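Local coordinates for protein glycosyl hydrolase (Streptomyces cattleya, PDB 7LR8) that probably hydrolyses the beta-1,4 mannosyl linkage of Man-beta-1,4-GlcNAc, the disaccharide from the core of N-glycans, as a family GH5 glycosidase, at residues B[98-103]-B[150-155]. The protein carries 1 engineered substitution. Sequence-based numbering, arbitrary orientation.
Sequences GHLSSF and VGNAIN. Engineered in segment 150-155: Ala-153 (natural residue Glu). With BMA (beta-D-mannopyranose), chain D; NAG (2-acetamido-2-deoxy-beta-D-glucopyranose), chain C.
His-99 and Asn-152 come closest in the backbone, with CA atoms 6.4 Å apart, where strand 145-152 of the (beta/alpha)8 barrel of family GH5 ends beside the short hairpin 99-104. Both segments line the glycan pocket. A type I' turn from Leu-100 to Phe-103 closes the hairpin. One water bridges the backbones, accepting from His-99 N and donating to Asn-152 O. The direct bond comes from a side chain: Asn-152 ND2 donates to His-99 O at 2.9 Å. The donor lies tilted 33° from the carbonyl plane. CG of Asn-152 is anti to its own N (chi1 173°), which carries the amide across to the hairpin. ND2 also donates to mannose O2 at 2.7 Å. Leu-100 CD2 lies 3.7 Å from Asn-152 ND2. Arg-54 NH2 is hydrogen-bonded to Asn-152 OD1, which would limit rotation of the amide. Replacing Asn-152 with an alanine would probably leave His-99 O and mannose O2 without this shared donor. The engineered Ala-153, naturally a glutamate, follows directly. At the next mannose hydroxyl, Ser-101 N donates to O3 at 2.7 Å. Asp-104 OD1 is hydrogen-bonded to His-99 ND1, which would help fix the imidazole. At the ring's edge, in its plane, His-99 NE2 is hydrogen-bonded to O3 of the GlcNAc at 2.8 Å.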
ATOM      1  N   GLY B  98       6.015  -3.976  -5.349  1.00 16.04           N
ATOM      2  CA  GLY B  98       6.827  -3.182  -6.248  1.00 17.72           C
ATOM      3  C   GLY B  98       5.931  -2.634  -7.339  1.00 21.41           C
ATOM      4  O   GLY B  98       4.743  -2.389  -7.117  1.00 19.71           O
ATOM      5  N   HIS B  99       6.463  -2.486  -8.544  1.00 18.28           N
ATOM      6  CA  HIS B  99       5.718  -1.869  -9.635  1.00 20.45           C
ATOM      7  C   HIS B  99       5.054  -2.904 -10.539  1.00 19.94           C
ATOM      8  O   HIS B  99       5.701  -3.861 -10.974  1.00 19.08           O
ATOM      9  CB  HIS B  99       6.622  -0.986 -10.485  1.00 19.06           C
ATOM     10  CG  HIS B  99       5.857  -0.191 -11.491  1.00 17.91           C
ATOM     11  ND1 HIS B  99       5.197   0.968 -11.153  1.00 18.34           N
ATOM     12  CD2 HIS B  99       5.568  -0.426 -12.797  1.00 20.82           C
ATOM     13  CE1 HIS B  99       4.576   1.444 -12.219  1.00 19.52           C
ATOM     14  NE2 HIS B  99       4.782   0.614 -13.228  1.00 21.45           N
ATOM     15  N   LEU B 100       3.780  -2.683 -10.850  1.00 19.09           N
ATOM     16  CA  LEU B 100       3.082  -3.485 -11.851  1.00 17.52           C
ATOM     17  C   LEU B 100       2.077  -2.618 -12.593  1.00 20.62           C
ATOM     18  O   LEU B 100       1.116  -2.134 -11.984  1.00 19.09           O
ATOM     19  CB  LEU B 100       2.369  -4.677 -11.203  1.00 18.85           C
ATOM     20  CG  LEU B 100       3.219  -5.875 -10.764  1.00 18.32           C
ATOM     21  CD1 LEU B 100       2.399  -6.815  -9.883  1.00 19.40           C
ATOM     22  CD2 LEU B 100       3.774  -6.612 -11.982  1.00 19.27           C
ATOM     23  N   SER B 101       2.291  -2.444 -13.904  1.00 18.26           N
ATOM     24  CA  SER B 101       1.279  -1.905 -14.821  1.00 18.19           C
ATOM     25  C   SER B 101       0.730  -0.553 -14.361  1.00 20.74           C
ATOM     26  O   SER B 101      -0.478  -0.311 -14.405  1.00 23.43           O
ATOM     27  CB  SER B 101       0.136  -2.905 -15.010  1.00 20.44           C
ATOM     28  OG  SER B 101       0.628  -4.199 -15.315  1.00 24.00           O
ATOM     29  N   SER B 102       1.640   0.334 -13.934  1.00 19.60           N
ATOM     30  CA  SER B 102       1.455   1.740 -13.538  1.00 20.30           C
ATOM     31  C   SER B 102       1.187   1.908 -12.048  1.00 18.97           C
ATOM     32  O   SER B 102       1.217   3.039 -11.562  1.00 22.71           O
ATOM     33  CB  SER B 102       0.347   2.470 -14.323  1.00 26.33           C
ATOM     34  OG  SER B 102      -0.939   2.147 -13.808  1.00 22.17           O
ATOM     35  N   PHE B 103       0.933   0.829 -11.314  1.00 17.32           N
ATOM     36  CA  PHE B 103       0.700   0.865  -9.871  1.00 17.63           C
ATOM     37  C   PHE B 103       1.944   0.463  -9.083  1.00 16.33           C
ATOM     38  O   PHE B 103       2.607  -0.534  -9.401  1.00 16.86           O
ATOM     39  CB  PHE B 103      -0.445  -0.074  -9.483  1.00 17.07           C
ATOM     40  CG  PHE B 103      -1.751   0.273 -10.125  1.00 19.34           C
ATOM     41  CD1 PHE B 103      -2.565   1.255  -9.577  1.00 23.87           C
ATOM     42  CD2 PHE B 103      -2.161  -0.374 -11.302  1.00 20.29           C
ATOM     43  CE1 PHE B 103      -3.774   1.585 -10.184  1.00 27.13           C
ATOM     44  CE2 PHE B 103      -3.365  -0.059 -11.893  1.00 21.25           C
ATOM     45  CZ  PHE B 103      -4.173   0.931 -11.335  1.00 26.73           C
ATOM     46  N   VAL B 150      14.755 -10.540  -9.168  1.00 17.41           N
ATOM     47  CA  VAL B 150      14.706  -9.757  -7.929  1.00 17.26           C
ATOM     48  C   VAL B 150      13.379  -9.008  -7.809  1.00 18.33           C
ATOM     49  O   VAL B 150      12.705  -9.074  -6.771  1.00 17.94           O
ATOM     50  CB  VAL B 150      15.912  -8.805  -7.839  1.00 18.52           C
ATOM     51  CG1 VAL B 150      15.695  -7.779  -6.715  1.00 18.86           C
ATOM     52  CG2 VAL B 150      17.188  -9.609  -7.604  1.00 17.59           C
ATOM     53  N   GLY B 151      12.968  -8.319  -8.874  1.00 16.34           N
ATOM     54  CA  GLY B 151      11.667  -7.652  -8.884  1.00 17.25           C
ATOM     55  C   GLY B 151      11.441  -6.984 -10.227  1.00 19.03           C
ATOM     56  O   GLY B 151      12.383  -6.639 -10.946  1.00 23.87           O
ATOM     57  N   ASN B 152      10.165  -6.798 -10.548  1.00 16.66           N
ATOM     58  CA  ASN B 152       9.793  -6.322 -11.884  1.00 14.67           C
ATOM     59  C   ASN B 152      10.159  -4.849 -12.032  1.00 16.73           C
ATOM     60  O   ASN B 152       9.455  -3.966 -11.528  1.00 18.89           O
ATOM     61  CB  ASN B 152       8.301  -6.515 -12.132  1.00 15.90           C
ATOM     62  CG  ASN B 152       7.861  -5.873 -13.428  1.00 23.12           C
ATOM     63  OD1 ASN B 152       8.493  -6.093 -14.448  1.00 21.54           O
ATOM     64  ND2 ASN B 152       6.814  -5.040 -13.383  1.00 28.15           N
ATOM     65  N   ALA B 153      11.261  -4.572 -12.732  1.00 17.16           N
ATOM     66  CA  ALA B 153      11.680  -3.204 -13.019  1.00 19.18           C
ATOM     67  C   ALA B 153      11.736  -2.372 -11.741  1.00 18.09           C
ATOM     68  O   ALA B 153      11.217  -1.251 -11.675  1.00 18.99           O
ATOM     69  CB  ALA B 153      10.751  -2.547 -14.054  1.00 18.39           C
ATOM     70  N   ILE B 154      12.382  -2.931 -10.710  1.00 18.31           N
ATOM     71  CA  ILE B 154      12.515  -2.224  -9.442  1.00 18.66           C
ATOM     72  C   ILE B 154      13.275  -0.920  -9.628  1.00 18.64           C
ATOM     73  O   ILE B 154      13.076   0.024  -8.857  1.00 17.29           O
ATOM     74  CB  ILE B 154      13.195  -3.126  -8.379  1.00 16.57           C
ATOM     75  CG1 ILE B 154      12.971  -2.561  -6.969  1.00 20.11           C
ATOM     76  CG2 ILE B 154      14.685  -3.279  -8.650  1.00 17.96           C
ATOM     77  CD1 ILE B 154      11.601  -2.875  -6.417  1.00 21.40           C
ATOM     78  N   ASN B 155      14.115  -0.829 -10.667  1.00 16.94           N
ATOM     79  CA  ASN B 155      14.831   0.412 -10.952  1.00 17.86           C
ATOM     80  C   ASN B 155      13.903   1.600 -11.163  1.00 19.75           C
ATOM     81  O   ASN B 155      14.366   2.741 -11.077  1.00 17.04           O
ATOM     82  CB  ASN B 155      15.751   0.257 -12.178  1.00 16.38           C
ATOM     83  CG  ASN B 155      14.999  -0.001 -13.500  1.00 16.01           C
ATOM     84  OD1 ASN B 155      14.058  -0.796 -13.570  1.00 17.79           O
ATOM     85  ND2 ASN B 155      15.444   0.664 -14.552  1.00 17.61           N
TER
HETATM   86  C1  BMA D   2       6.163  -3.060 -17.973  1.00 29.52           C
HETATM   87  C2  BMA D   2       5.605  -4.236 -17.109  1.00 34.24           C
HETATM   88  C3  BMA D   2       4.273  -3.818 -16.519  1.00 23.19           C
HETATM   89  C4  BMA D   2       3.355  -3.158 -17.637  1.00 19.39           C
HETATM   90  C5  BMA D   2       3.977  -3.326 -19.052  1.00 24.61           C
HETATM   91  C6  BMA D   2       3.194  -2.626 -20.141  1.00 17.73           C
HETATM   92  O2  BMA D   2       6.492  -4.585 -16.057  1.00 26.54           O
HETATM   93  O3  BMA D   2       4.469  -2.967 -15.362  1.00 29.37           O
HETATM   94  O4  BMA D   2       2.103  -3.783 -17.596  1.00 21.43           O
HETATM   95  O5  BMA D   2       5.289  -2.734 -19.078  1.00 27.47           O
HETATM   96  O6  BMA D   2       3.189  -1.212 -19.826  1.00 27.13           O
HETATM   97  C1  NAG C   1       6.881   2.209 -17.785  1.00 38.13           C
HETATM   98  C2  NAG C   1       5.622   1.783 -17.030  1.00 40.71           C
HETATM   99  C3  NAG C   1       5.757   0.336 -16.537  1.00 30.03           C
HETATM  100  C4  NAG C   1       6.171  -0.600 -17.672  1.00 30.50           C
HETATM  101  C5  NAG C   1       7.435  -0.036 -18.324  1.00 34.14           C
HETATM  102  C6  NAG C   1       7.960  -0.826 -19.497  1.00 31.73           C
HETATM  103  C7  NAG C   1       4.199   3.269 -15.672  1.00 40.71           C
HETATM  104  C8  NAG C   1       4.153   4.184 -14.479  1.00 26.05           C
HETATM  105  N2  NAG C   1       5.379   2.686 -15.916  1.00 45.91           N
HETATM  106  O1  NAG C   1       6.675   3.472 -18.326  1.00 33.50           O
HETATM  107  O3  NAG C   1       4.532  -0.098 -15.961  1.00 21.49           O
HETATM  108  O4  NAG C   1       6.390  -1.898 -17.120  1.00 26.35           O
HETATM  109  O5  NAG C   1       7.157   1.279 -18.821  1.00 37.81           O
HETATM  110  O6  NAG C   1       9.215  -0.316 -19.928  1.00 32.44           O
HETATM  111  O7  NAG C   1       3.211   3.063 -16.375  1.00 37.21           O
HETATM  112  O   HOH W   1       9.062  -3.534  -8.758  1.00 20.24           O